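Local coordinates for RagA protein (Porphyromonas gingivalis, PDB 6SLN), which probably imports peptides across the outer membrane as a TonB-dependent receptor built from a beta-barrel and a plug domain, at residues M239-G242 / D243-L246; T260-K263 / V264-I268; K283-Y286 / G287-F291; G390-G393 / V394-P398; M871-N874 / D875-F878. One frame throughout, in Å; residues are numbered along the deposited sequence.

Interaction 1: M239-G242 / D243-L246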
loop_
_atom_site.group_PDB
_atom_site.type_symbol
_atom_site.label_atom_id
_atom_site.label_comp_id
_atom_site.label_asym_id
_atom_site.label_seq_id
_atom_site.Cartn_x
_atom_site.Cartn_y
_atom_site.Cartn_z
ATOM N N MET A 239 -22.352 30.063 -30.395
ATOM C CA MET A 239 -21.226 29.380 -31.020
ATOM C C MET A 239 -21.538 29.038 -32.484
ATOM O O MET A 239 -22.695 28.854 -32.885
ATOM C CB MET A 239 -20.836 28.108 -30.241
ATOM C CG MET A 239 -20.349 28.332 -28.785
ATOM S SD MET A 239 -18.888 29.390 -28.609
ATOM C CE MET A 239 -17.686 28.412 -29.524
ATOM N N MET A 240 -20.473 28.976 -33.282
ATOM C CA MET A 240 -20.593 28.628 -34.684
ATOM C C MET A 240 -21.213 27.247 -34.838
ATOM O O MET A 240 -21.007 26.343 -34.022
ATOM C CB MET A 240 -19.224 28.646 -35.368
ATOM C CG MET A 240 -18.706 30.007 -35.808
ATOM S SD MET A 240 -17.023 29.814 -36.425
ATOM C CE MET A 240 -16.570 31.505 -36.776
ATOM N N THR A 241 -21.989 27.098 -35.900
ATOM C CA THR A 241 -22.495 25.801 -36.306
ATOM C C THR A 241 -21.383 25.018 -36.999
ATOM O O THR A 241 -20.245 25.485 -37.125
ATOM C CB THR A 241 -23.699 25.968 -37.221
ATOM O OG1 THR A 241 -23.297 26.716 -38.372
ATOM C CG2 THR A 241 -24.822 26.695 -36.497
ATOM N N GLY A 242 -21.713 23.805 -37.443
ATOM C CA GLY A 242 -20.760 23.005 -38.174
ATOM C C GLY A 242 -20.391 23.710 -39.460
ATOM O O GLY A 242 -19.206 23.953 -39.730
ATOM N N ASP A 243 -21.406 24.055 -40.260
ATOM C CA ASP A 243 -21.142 24.672 -41.556
ATOM C C ASP A 243 -20.333 25.939 -41.381
ATOM O O ASP A 243 -19.305 26.134 -42.042
ATOM C CB ASP A 243 -22.449 24.979 -42.299
ATOM C CG ASP A 243 -23.117 23.734 -42.856
ATOM O OD1 ASP A 243 -22.434 22.698 -43.008
ATOM O OD2 ASP A 243 -24.340 23.789 -43.118
ATOM N N GLU A 244 -20.771 26.800 -40.463
ATOM C CA GLU A 244 -20.117 28.087 -40.265
ATOM C C GLU A 244 -18.647 27.915 -39.909
ATOM O O GLU A 244 -17.781 28.582 -40.490
ATOM C CB GLU A 244 -20.851 28.874 -39.189
ATOM C CG GLU A 244 -22.183 29.353 -39.638
ATOM C CD GLU A 244 -22.944 30.031 -38.540
ATOM O OE1 GLU A 244 -22.760 29.654 -37.355
ATOM O OE2 GLU A 244 -23.738 30.932 -38.874
ATOM N N LEU A 245 -18.349 27.030 -38.948
ATOM C CA LEU A 245 -16.957 26.783 -38.582
ATOM C C LEU A 245 -16.153 26.307 -39.782
ATOM O O LEU A 245 -15.061 26.822 -40.048
ATOM C CB LEU A 245 -16.864 25.759 -37.450
ATOM C CG LEU A 245 -15.415 25.360 -37.156
ATOM C CD1 LEU A 245 -14.612 26.609 -36.795
ATOM C CD2 LEU A 245 -15.348 24.328 -36.063
ATOM N N LEU A 246 -16.680 25.325 -40.529
ATOM C CA LEU A 246 -15.939 24.805 -41.675
ATOM C C LEU A 246 -15.693 25.889 -42.718
ATOM O O LEU A 246 -14.588 26.004 -43.259
ATOM C CB LEU A 246 -16.673 23.620 -42.294
ATOM C CG LEU A 246 -16.088 23.088 -43.610
ATOM C CD1 LEU A 246 -14.630 22.728 -43.431
ATOM C CD2 LEU A 246 -16.870 21.869 -44.094
#
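T241 and E244 form a capping box at the start of helix 242-252. E244 N donates to T241 OG1 at 3.3 Å. T241 N donates to E244 OE1 at 3.0 Å, and the N-H points almost straight at the oxygen (174°). It meets OE1 on the anti side, 20° out of the carboxylate plane. The T241 hydroxyl also makes a weak bond to the same OE1. With chi1 at 59°, OG1 sits between the backbone N and the carbonyl carbon of T241. The backbone adds two helical bonds, from L245 N to T241 O at 3.1 Å and from L246 N to G242 O at 3.0 Å.

The apolar part lies beside this cap. The extended chain of M240 passes E244 at a slant and brings SD to L245, 3.7 Å from its CA and 4.0 Å from its CD1. L245 also packs on P398.

The carboxylate of E244 has a second partner in K892, a salt bridge through OE1. The same oxygen therefore takes the backbone N-H of T241 and a lysine charge. Both would favour the ionised carboxylate, and a negative charge near the helix N-terminus would probably suit the helix dipole.

Interaction 2: T260-K263 / V264-I268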
loop_
_atom_site.group_PDB
_atom_site.type_symbol
_atom_site.label_atom_id
_atom_site.label_comp_id
_atom_site.label_asym_id
_atom_site.label_seq_id
_atom_site.Cartn_x
_atom_site.Cartn_y
_atom_site.Cartn_z
ATOM N N THR A 260 -11.075 24.324 -50.906
ATOM C CA THR A 260 -12.522 24.448 -50.982
ATOM C C THR A 260 -13.141 23.672 -49.828
ATOM O O THR A 260 -12.468 22.925 -49.123
ATOM C CB THR A 260 -13.069 23.931 -52.318
ATOM O OG1 THR A 260 -13.057 22.496 -52.308
ATOM C CG2 THR A 260 -12.244 24.453 -53.483
ATOM N N VAL A 261 -14.448 23.852 -49.648
ATOM C CA VAL A 261 -15.162 23.170 -48.575
ATOM C C VAL A 261 -15.295 21.673 -48.873
ATOM O O VAL A 261 -15.168 20.832 -47.965
ATOM C CB VAL A 261 -16.524 23.853 -48.347
ATOM C CG1 VAL A 261 -17.425 23.025 -47.475
ATOM C CG2 VAL A 261 -16.313 25.191 -47.704
ATOM N N GLN A 262 -15.522 21.308 -50.145
ATOM C CA GLN A 262 -15.604 19.888 -50.470
ATOM C C GLN A 262 -14.276 19.181 -50.223
ATOM O O GLN A 262 -14.249 18.065 -49.688
ATOM C CB GLN A 262 -16.041 19.680 -51.920
ATOM C CG GLN A 262 -16.299 18.190 -52.266
ATOM C CD GLN A 262 -17.443 17.575 -51.450
ATOM O OE1 GLN A 262 -18.622 17.789 -51.751
ATOM N NE2 GLN A 262 -17.094 16.806 -50.412
ATOM N N LYS A 263 -13.162 19.805 -50.611
ATOM C CA LYS A 263 -11.871 19.151 -50.444
ATOM C C LYS A 263 -11.560 18.901 -48.971
ATOM O O LYS A 263 -11.011 17.855 -48.618
ATOM C CB LYS A 263 -10.773 19.983 -51.101
ATOM C CG LYS A 263 -10.791 19.898 -52.605
ATOM C CD LYS A 263 -9.643 20.673 -53.241
ATOM C CE LYS A 263 -9.564 20.365 -54.736
ATOM N NZ LYS A 263 -8.172 20.176 -55.222
ATOM N N VAL A 264 -11.918 19.839 -48.093
ATOM C CA VAL A 264 -11.696 19.622 -46.669
ATOM C C VAL A 264 -12.569 18.479 -46.169
ATOM O O VAL A 264 -12.119 17.633 -45.384
ATOM C CB VAL A 264 -11.939 20.928 -45.891
ATOM C CG1 VAL A 264 -11.999 20.691 -44.404
ATOM C CG2 VAL A 264 -10.846 21.876 -46.202
ATOM N N LYS A 265 -13.822 18.413 -46.642
ATOM C CA LYS A 265 -14.702 17.313 -46.249
ATOM C C LYS A 265 -14.156 15.978 -46.726
ATOM O O LYS A 265 -14.148 14.999 -45.969
ATOM C CB LYS A 265 -16.111 17.526 -46.791
ATOM C CG LYS A 265 -16.826 18.743 -46.264
ATOM C CD LYS A 265 -18.072 19.004 -47.053
ATOM C CE LYS A 265 -19.139 19.676 -46.230
ATOM N NZ LYS A 265 -20.199 20.186 -47.154
ATOM N N ASP A 266 -13.685 15.917 -47.976
ATOM C CA ASP A 266 -13.071 14.687 -48.462
ATOM C C ASP A 266 -11.929 14.272 -47.545
ATOM O O ASP A 266 -11.872 13.127 -47.081
ATOM C CB ASP A 266 -12.586 14.859 -49.901
ATOM C CG ASP A 266 -13.732 14.983 -50.901
ATOM O OD1 ASP A 266 -14.843 14.489 -50.615
ATOM O OD2 ASP A 266 -13.530 15.578 -51.980
ATOM N N MET A 267 -11.050 15.219 -47.207
ATOM C CA MET A 267 -9.869 14.886 -46.419
ATOM C C MET A 267 -10.244 14.431 -45.009
ATOM O O MET A 267 -9.714 13.421 -44.516
ATOM C CB MET A 267 -8.921 16.083 -46.389
ATOM C CG MET A 267 -7.736 15.911 -45.453
ATOM S SD MET A 267 -6.790 17.436 -45.256
ATOM C CE MET A 267 -7.844 18.363 -44.144
ATOM N N ILE A 268 -11.165 15.144 -44.351
ATOM C CA ILE A 268 -11.569 14.738 -43.006
ATOM C C ILE A 268 -12.356 13.437 -43.061
ATOM O O ILE A 268 -12.147 12.547 -42.229
ATOM C CB ILE A 268 -12.363 15.852 -42.293
ATOM C CG1 ILE A 268 -11.501 17.110 -42.147
ATOM C CG2 ILE A 268 -12.846 15.382 -40.923
ATOM C CD1 ILE A 268 -12.231 18.338 -41.579
#
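The aliphatic chain of K265 lies beside V261, one turn earlier on helix 261-276. V261 CG1 is 4.0 Å from K265 CE, and the two side chains meet at a slant. The first torsion of K265 sets its CG beside its own backbone N, 3.2 Å from V261 O. The chain then runs extended, which takes CE to V261 CG1. V264 touches the carbonyl of T260 with its CG2. These apolar groups belong to the side turned to helix 242-252, where L246 meets V261, V264 and K265.

The motif is the N-terminal end of an alpha-helix with a threonine N-cap. T260 OG1 accepts from K263 N at 3.2 Å. The regular backbone ladder then begins: V264 N to T260 O, K265 N to V261 O, D266 N to Q262 O and M267 N to K263 O. The shortest of the four is D266 N to Q262 O, at 2.8 Å.

Polar side chains meet on the exposed side. Q262 NE2 makes a weak hydrogen bond to D266 OD1, 3.2 Å long and bent to 125°. Q262 has CG anti to its backbone N (chi1 -173°), and the bend at chi2 swings the amide along the helix toward D266. The amide and carboxylate planes are close to parallel, 19° apart. Farther along, M267 packs on the backbone of another protein chain.

Interaction 3: K283-Y286 / G287-F291; sequences KDEY and GKTLF
E285 meets T289 and K288 through one carboxylate oxygen. The T289 hydroxyl OG1 donates to E285 OE1 at 2.7 Å, and OE1 receives it on its anti lone pair. K288 NZ forms a salt bridge to E285 OE1 at 3.5 Å. E285 lies alongside both side chains. The bend at chi2 of E285 (-43°) turns the carboxylate toward T289 OG1 and the end of K288.

The backbone beneath sets this up. E285 to K288 is a type II beta turn, with G287 at positive phi (96°). E285 O accepts three N-H groups: K288 N at 3.1 Å, T289 N at 2.9 Å and L290 N at 2.9 Å. T289 N lies in the carbonyl plane on a lone pair. K288 N and L290 N approach from opposite faces, both well out of that plane. G287 N closes the loop on L290 O at 3.2 Å. L290 O also takes a CA-H...O contact from Y286 CA.

Farther out, Y286 packs on L269 and A272 of helix 261-276. One carbonyl and one carboxylate oxygen thus gather most of the polar bonds of this surface turn. A lysine at this oxygen would favour the charged carboxylate.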
loop_
_atom_site.group_PDB
_atom_site.type_symbol
_atom_site.label_atom_id
_atom_site.label_comp_id
_atom_site.label_asym_id
_atom_site.label_seq_id
_atom_site.Cartn_x
_atom_site.Cartn_y
_atom_site.Cartn_z
ATOM N N LYS A 283 -14.297 -1.092 -37.950
ATOM C CA LYS A 283 -14.230 -1.087 -39.411
ATOM C C LYS A 283 -15.537 -1.523 -40.081
ATOM O O LYS A 283 -15.788 -1.135 -41.229
ATOM C CB LYS A 283 -13.068 -1.967 -39.883
ATOM C CG LYS A 283 -13.346 -3.448 -39.762
ATOM C CD LYS A 283 -12.224 -4.268 -40.347
ATOM C CE LYS A 283 -12.357 -5.724 -39.938
ATOM N NZ LYS A 283 -11.056 -6.283 -39.462
ATOM N N ASP A 284 -16.381 -2.290 -39.396
ATOM C CA ASP A 284 -17.687 -2.652 -39.930
ATOM C C ASP A 284 -18.808 -1.780 -39.390
ATOM O O ASP A 284 -19.946 -1.919 -39.844
ATOM C CB ASP A 284 -18.016 -4.127 -39.629
ATOM C CG ASP A 284 -16.976 -5.077 -40.173
ATOM O OD1 ASP A 284 -16.377 -4.765 -41.225
ATOM O OD2 ASP A 284 -16.735 -6.124 -39.536
ATOM N N GLU A 285 -18.528 -0.904 -38.429
ATOM C CA GLU A 285 -19.529 0.056 -37.975
ATOM C C GLU A 285 -19.404 1.417 -38.643
ATOM O O GLU A 285 -20.411 2.119 -38.778
ATOM C CB GLU A 285 -19.463 0.242 -36.457
ATOM C CG GLU A 285 -19.528 -1.037 -35.672
ATOM C CD GLU A 285 -20.579 -2.003 -36.194
ATOM O OE1 GLU A 285 -21.721 -1.572 -36.460
ATOM O OE2 GLU A 285 -20.259 -3.205 -36.331
ATOM N N TYR A 286 -18.208 1.813 -39.069
ATOM C CA TYR A 286 -18.094 3.063 -39.801
ATOM C C TYR A 286 -18.836 2.970 -41.130
ATOM O O TYR A 286 -18.512 2.134 -41.978
ATOM C CB TYR A 286 -16.640 3.433 -40.052
ATOM C CG TYR A 286 -16.529 4.808 -40.656
ATOM C CD1 TYR A 286 -16.763 5.018 -42.013
ATOM C CD2 TYR A 286 -16.216 5.898 -39.873
ATOM C CE1 TYR A 286 -16.692 6.267 -42.555
ATOM C CE2 TYR A 286 -16.122 7.156 -40.413
ATOM C CZ TYR A 286 -16.360 7.334 -41.745
ATOM O OH TYR A 286 -16.277 8.599 -42.258
ATOM N N GLY A 287 -19.781 3.874 -41.326
ATOM C CA GLY A 287 -20.575 3.917 -42.516
ATOM C C GLY A 287 -21.902 3.210 -42.382
ATOM O O GLY A 287 -22.784 3.414 -43.226
ATOM N N LYS A 288 -22.054 2.372 -41.351
ATOM C CA LYS A 288 -23.329 1.743 -41.033
ATOM C C LYS A 288 -23.900 2.369 -39.764
ATOM O O LYS A 288 -24.888 3.093 -39.838
ATOM C CB LYS A 288 -23.181 0.218 -40.909
ATOM C CG LYS A 288 -24.495 -0.540 -40.569
ATOM C CD LYS A 288 -24.324 -2.078 -40.409
ATOM C CE LYS A 288 -23.653 -2.462 -39.090
ATOM N NZ LYS A 288 -24.612 -2.857 -38.012
ATOM N N THR A 289 -23.291 2.135 -38.599
ATOM C CA THR A 289 -23.828 2.666 -37.349
ATOM C C THR A 289 -23.068 3.868 -36.800
ATOM O O THR A 289 -23.627 4.594 -35.968
ATOM C CB THR A 289 -23.808 1.612 -36.246
ATOM O OG1 THR A 289 -22.499 1.039 -36.164
ATOM C CG2 THR A 289 -24.778 0.533 -36.536
ATOM N N LEU A 290 -21.802 4.055 -37.183
ATOM C CA LEU A 290 -20.951 5.120 -36.657
ATOM C C LEU A 290 -20.640 6.121 -37.754
ATOM O O LEU A 290 -19.957 5.780 -38.732
ATOM C CB LEU A 290 -19.644 4.561 -36.105
ATOM C CG LEU A 290 -19.875 3.826 -34.793
ATOM C CD1 LEU A 290 -18.564 3.360 -34.236
ATOM C CD2 LEU A 290 -20.636 4.694 -33.787
ATOM N N PHE A 291 -21.119 7.357 -37.590
ATOM C CA PHE A 291 -20.731 8.450 -38.478
ATOM C C PHE A 291 -20.051 9.520 -37.629
ATOM O O PHE A 291 -20.670 10.525 -37.256
ATOM C CB PHE A 291 -21.941 8.973 -39.263
ATOM C CG PHE A 291 -22.472 7.983 -40.247
ATOM C CD1 PHE A 291 -21.983 7.940 -41.547
ATOM C CD2 PHE A 291 -23.408 7.042 -39.862
ATOM C CE1 PHE A 291 -22.451 6.997 -42.466
ATOM C CE2 PHE A 291 -23.875 6.105 -40.758
ATOM C CZ PHE A 291 -23.402 6.088 -42.071
#

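Interaction 4: G390-G393 / V394-P398; sequences GTFG and VLTMP
The ring of F392 lies under T396, whose hydroxyl oxygen sits over the centre of one face. The two belong to successive turns of the short helix 390-396, a buried helix in a loop segment between barrel strands 363-377 and 435-450. T396 CB lies 4.3 Å from the F392 ring centroid, 21° off the normal, a CH-pi contact over the face. F392 has CG anti to its backbone N (chi1 169°), which turns the ring toward the next turn. The methyl CG2 of T396 comes down near the ring atom CE1.

T396 OG1 also donates to F392 O, from above the carbonyl plane, though the modelled length of this bond is doubtful. F392 O takes T396 N as well, at 2.9 Å and in the carbonyl plane. The pair is consistent with a threonine rotation that sets the hydroxyl over the ring.

Earlier bonds run from V394 N to G390 O at 2.9 Å and from L395 N to T391 O at 3.2 Å. T391 OG1 bonds to Q982 O. The F392 ring also meets Y385 and F878 edge-to-face. M397 leaves the helical conformation, yet M397 N still donates to G393 O at 3.0 Å.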
loop_
_atom_site.group_PDB
_atom_site.type_symbol
_atom_site.label_atom_id
_atom_site.label_comp_id
_atom_site.label_asym_id
_atom_site.label_seq_id
_atom_site.Cartn_x
_atom_site.Cartn_y
_atom_site.Cartn_z
ATOM N N GLY A 390 -15.090 18.797 -20.753
ATOM C CA GLY A 390 -15.708 19.821 -19.943
ATOM C C GLY A 390 -16.546 20.809 -20.714
ATOM O O GLY A 390 -16.793 20.678 -21.910
ATOM N N THR A 391 -17.003 21.828 -19.982
ATOM C CA THR A 391 -17.746 22.899 -20.635
ATOM C C THR A 391 -16.903 23.552 -21.713
ATOM O O THR A 391 -17.442 24.056 -22.702
ATOM C CB THR A 391 -18.191 23.941 -19.625
ATOM O OG1 THR A 391 -17.080 24.263 -18.781
ATOM C CG2 THR A 391 -19.336 23.422 -18.792
ATOM N N PHE A 392 -15.585 23.532 -21.548
ATOM C CA PHE A 392 -14.696 23.973 -22.612
ATOM C C PHE A 392 -14.943 23.190 -23.896
ATOM O O PHE A 392 -15.061 23.773 -24.978
ATOM C CB PHE A 392 -13.244 23.823 -22.174
ATOM C CG PHE A 392 -12.272 24.004 -23.283
ATOM C CD1 PHE A 392 -12.099 25.243 -23.868
ATOM C CD2 PHE A 392 -11.554 22.932 -23.770
ATOM C CE1 PHE A 392 -11.198 25.423 -24.900
ATOM C CE2 PHE A 392 -10.649 23.096 -24.802
ATOM C CZ PHE A 392 -10.471 24.353 -25.372
ATOM N N GLY A 393 -14.991 21.858 -23.798
ATOM C CA GLY A 393 -15.203 21.047 -24.983
ATOM C C GLY A 393 -16.610 21.176 -25.530
ATOM O O GLY A 393 -16.815 21.149 -26.747
ATOM N N VAL A 394 -17.593 21.338 -24.643
ATOM C CA VAL A 394 -18.965 21.578 -25.080
ATOM C C VAL A 394 -19.021 22.728 -26.075
ATOM O O VAL A 394 -19.735 22.661 -27.083
ATOM C CB VAL A 394 -19.870 21.839 -23.864
ATOM C CG1 VAL A 394 -21.231 22.334 -24.318
ATOM C CG2 VAL A 394 -19.994 20.567 -23.024
ATOM N N LEU A 395 -18.272 23.800 -25.812
ATOM C CA LEU A 395 -18.239 24.923 -26.738
ATOM C C LEU A 395 -17.271 24.678 -27.888
ATOM O O LEU A 395 -17.578 24.996 -29.036
ATOM C CB LEU A 395 -17.845 26.207 -26.006
ATOM C CG LEU A 395 -18.659 26.648 -24.788
ATOM C CD1 LEU A 395 -18.163 27.992 -24.304
ATOM C CD2 LEU A 395 -20.161 26.681 -25.070
ATOM N N THR A 396 -16.095 24.129 -27.623
ATOM C CA THR A 396 -15.029 24.226 -28.617
ATOM C C THR A 396 -14.940 23.043 -29.561
ATOM O O THR A 396 -14.101 23.068 -30.463
ATOM C CB THR A 396 -13.661 24.425 -27.937
ATOM O OG1 THR A 396 -13.477 23.443 -26.913
ATOM C CG2 THR A 396 -13.611 25.793 -27.333
ATOM N N MET A 397 -15.736 22.009 -29.380
ATOM C CA MET A 397 -15.665 20.889 -30.311
ATOM C C MET A 397 -16.317 21.293 -31.630
ATOM O O MET A 397 -17.455 21.783 -31.625
ATOM C CB MET A 397 -16.337 19.630 -29.726
ATOM C CG MET A 397 -15.482 18.836 -28.706
ATOM S SD MET A 397 -13.890 18.321 -29.364
ATOM C CE MET A 397 -14.293 17.388 -30.821
ATOM N N PRO A 398 -15.619 21.160 -32.761
ATOM C CA PRO A 398 -16.280 21.323 -34.059
ATOM C C PRO A 398 -17.577 20.535 -34.078
ATOM O O PRO A 398 -17.621 19.372 -33.704
ATOM C CB PRO A 398 -15.266 20.749 -35.053
ATOM C CG PRO A 398 -13.952 20.894 -34.377
ATOM C CD PRO A 398 -14.220 20.721 -32.905
#

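Interaction 5: M871-N874 / D875-F878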
loop_
_atom_site.group_PDB
_atom_site.type_symbol
_atom_site.label_atom_id
_atom_site.label_comp_id
_atom_site.label_asym_id
_atom_site.label_seq_id
_atom_site.Cartn_x
_atom_site.Cartn_y
_atom_site.Cartn_z
ATOM N N MET A 871 -13.967 38.538 -13.092
ATOM C CA MET A 871 -13.377 37.249 -13.402
ATOM C C MET A 871 -12.890 37.306 -14.835
ATOM O O MET A 871 -13.574 37.848 -15.706
ATOM C CB MET A 871 -14.389 36.113 -13.222
ATOM C CG MET A 871 -13.747 34.751 -12.958
ATOM S SD MET A 871 -14.863 33.549 -12.185
ATOM C CE MET A 871 -16.333 33.716 -13.219
ATOM N N ILE A 872 -11.694 36.791 -15.067
ATOM C CA ILE A 872 -11.203 36.666 -16.431
ATOM C C ILE A 872 -11.810 35.399 -17.014
ATOM O O ILE A 872 -11.668 34.314 -16.443
ATOM C CB ILE A 872 -9.669 36.627 -16.471
ATOM C CG1 ILE A 872 -9.113 37.892 -15.838
ATOM C CG2 ILE A 872 -9.153 36.431 -17.897
ATOM C CD1 ILE A 872 -7.700 37.766 -15.421
ATOM N N ASN A 873 -12.519 35.542 -18.132
ATOM C CA ASN A 873 -13.140 34.414 -18.805
ATOM C C ASN A 873 -12.119 33.807 -19.748
ATOM O O ASN A 873 -12.086 34.095 -20.942
ATOM C CB ASN A 873 -14.395 34.836 -19.547
ATOM C CG ASN A 873 -15.219 33.646 -19.983
ATOM O OD1 ASN A 873 -14.685 32.547 -20.132
ATOM N ND2 ASN A 873 -16.530 33.848 -20.166
ATOM N N ASN A 874 -11.302 32.913 -19.198
ATOM C CA ASN A 874 -10.283 32.253 -19.995
ATOM C C ASN A 874 -10.876 31.548 -21.203
ATOM O O ASN A 874 -10.233 31.510 -22.258
ATOM C CB ASN A 874 -9.529 31.262 -19.124
ATOM C CG ASN A 874 -8.080 31.143 -19.483
ATOM O OD1 ASN A 874 -7.268 30.846 -18.623
ATOM N ND2 ASN A 874 -7.739 31.356 -20.735
ATOM N N ASP A 875 -12.077 30.968 -21.059
ATOM C CA ASP A 875 -12.724 30.277 -22.180
ATOM C C ASP A 875 -12.796 31.186 -23.397
ATOM O O ASP A 875 -12.486 30.772 -24.524
ATOM C CB ASP A 875 -14.140 29.828 -21.809
ATOM C CG ASP A 875 -14.184 28.483 -21.106
ATOM O OD1 ASP A 875 -13.118 27.956 -20.726
ATOM O OD2 ASP A 875 -15.307 27.964 -20.913
ATOM N N ARG A 876 -13.194 32.442 -23.181
ATOM C CA ARG A 876 -13.318 33.358 -24.302
ATOM C C ARG A 876 -11.975 33.647 -24.962
ATOM O O ARG A 876 -11.961 34.107 -26.106
ATOM C CB ARG A 876 -14.029 34.649 -23.866
ATOM C CG ARG A 876 -15.511 34.421 -23.536
ATOM C CD ARG A 876 -16.325 35.679 -23.282
ATOM N NE ARG A 876 -15.845 36.792 -24.085
ATOM C CZ ARG A 876 -15.268 37.874 -23.568
ATOM N NH1 ARG A 876 -15.117 37.970 -22.253
ATOM N NH2 ARG A 876 -14.829 38.850 -24.353
ATOM N N TYR A 877 -10.852 33.336 -24.315
ATOM C CA TYR A 877 -9.576 33.461 -25.015
ATOM C C TYR A 877 -9.472 32.447 -26.144
ATOM O O TYR A 877 -8.720 32.668 -27.102
ATOM C CB TYR A 877 -8.387 33.309 -24.044
ATOM C CG TYR A 877 -7.032 33.291 -24.725
ATOM C CD1 TYR A 877 -6.441 32.102 -25.133
ATOM C CD2 TYR A 877 -6.346 34.459 -24.961
ATOM C CE1 TYR A 877 -5.206 32.089 -25.765
ATOM C CE2 TYR A 877 -5.106 34.458 -25.579
ATOM C CZ TYR A 877 -4.544 33.276 -25.984
ATOM O OH TYR A 877 -3.314 33.293 -26.602
ATOM N N PHE A 878 -10.214 31.346 -26.047
ATOM C CA PHE A 878 -10.278 30.353 -27.103
ATOM C C PHE A 878 -11.430 30.626 -28.059
ATOM O O PHE A 878 -11.231 30.666 -29.276
ATOM C CB PHE A 878 -10.404 28.969 -26.488
ATOM C CG PHE A 878 -9.261 28.624 -25.623
ATOM C CD1 PHE A 878 -8.140 28.024 -26.162
ATOM C CD2 PHE A 878 -9.280 28.933 -24.264
ATOM C CE1 PHE A 878 -7.062 27.720 -25.363
ATOM C CE2 PHE A 878 -8.204 28.629 -23.450
ATOM C CZ PHE A 878 -7.097 28.027 -24.000
#
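N873 reaches over the first turn of helix 874-879 and caps it. This is a strand-to-helix junction: strand 857-873 ends at N873, the N-cap and the centre of an inverse gamma turn. Its CG is anti to the backbone N (chi1 -167°), which carries OD1 across to R876 N. The capping bond from R876 N to N873 OD1 is weak, at 3.4 Å. R876 N also makes a weak bond to N873 O at 3.0 Å.

The amide of N873 stands nearly square to the guanidinium of R876, with planes 83° apart. It packs against the arginine's methylenes instead: N873 ND2 is 3.6 Å from R876 CG. ND2 itself bonds to E922. The bend at chi3 takes the guanidinium away from the axis of those methylenes to E880 and E922, both salt-bridged. E922 thus ties the cap and the arginine together.

N874 and Y877 lie side by side and point the same way, the amide steeply inclined to the phenol ring. N874 ND2 donates to the backbone of the bound peptide, and Y877 and F878 also pack on that peptide. The amide plane of N874 is closer in tilt to the F878 ring, at 28°, and N874 ND2 is 3.9 Å from F878 CE2. On another side of the helix, D875 OD1 is held by Y385 OH and N981 N. The first turn has an i to i+3 bond: Y877 N donates to N874 O at 2.8 Å, from above the carbonyl plane.

In the fold
Interactions 1, 2, 4 and 5 form a chain of contacts. Interaction 1 meets interaction 2 where L246 CD1 packs on V264 CG1 at 3.5 Å, joining helices 242-252 and 261-276. It meets interaction 4 through L245 CD2 and P398 CB, 3.7 Å apart. Interaction 4 touches interaction 5 where F392 CE1 lies 3.8 Å from F878 CG. Interaction 5 is the one at the bound peptide, and interaction 4 is linked to that site through F878. Interaction 3 stands apart: its nearest atoms are about 6 Å from interaction 2 and about 24 Å from interaction 5. None of the five includes a residue of the phospholipid pocket.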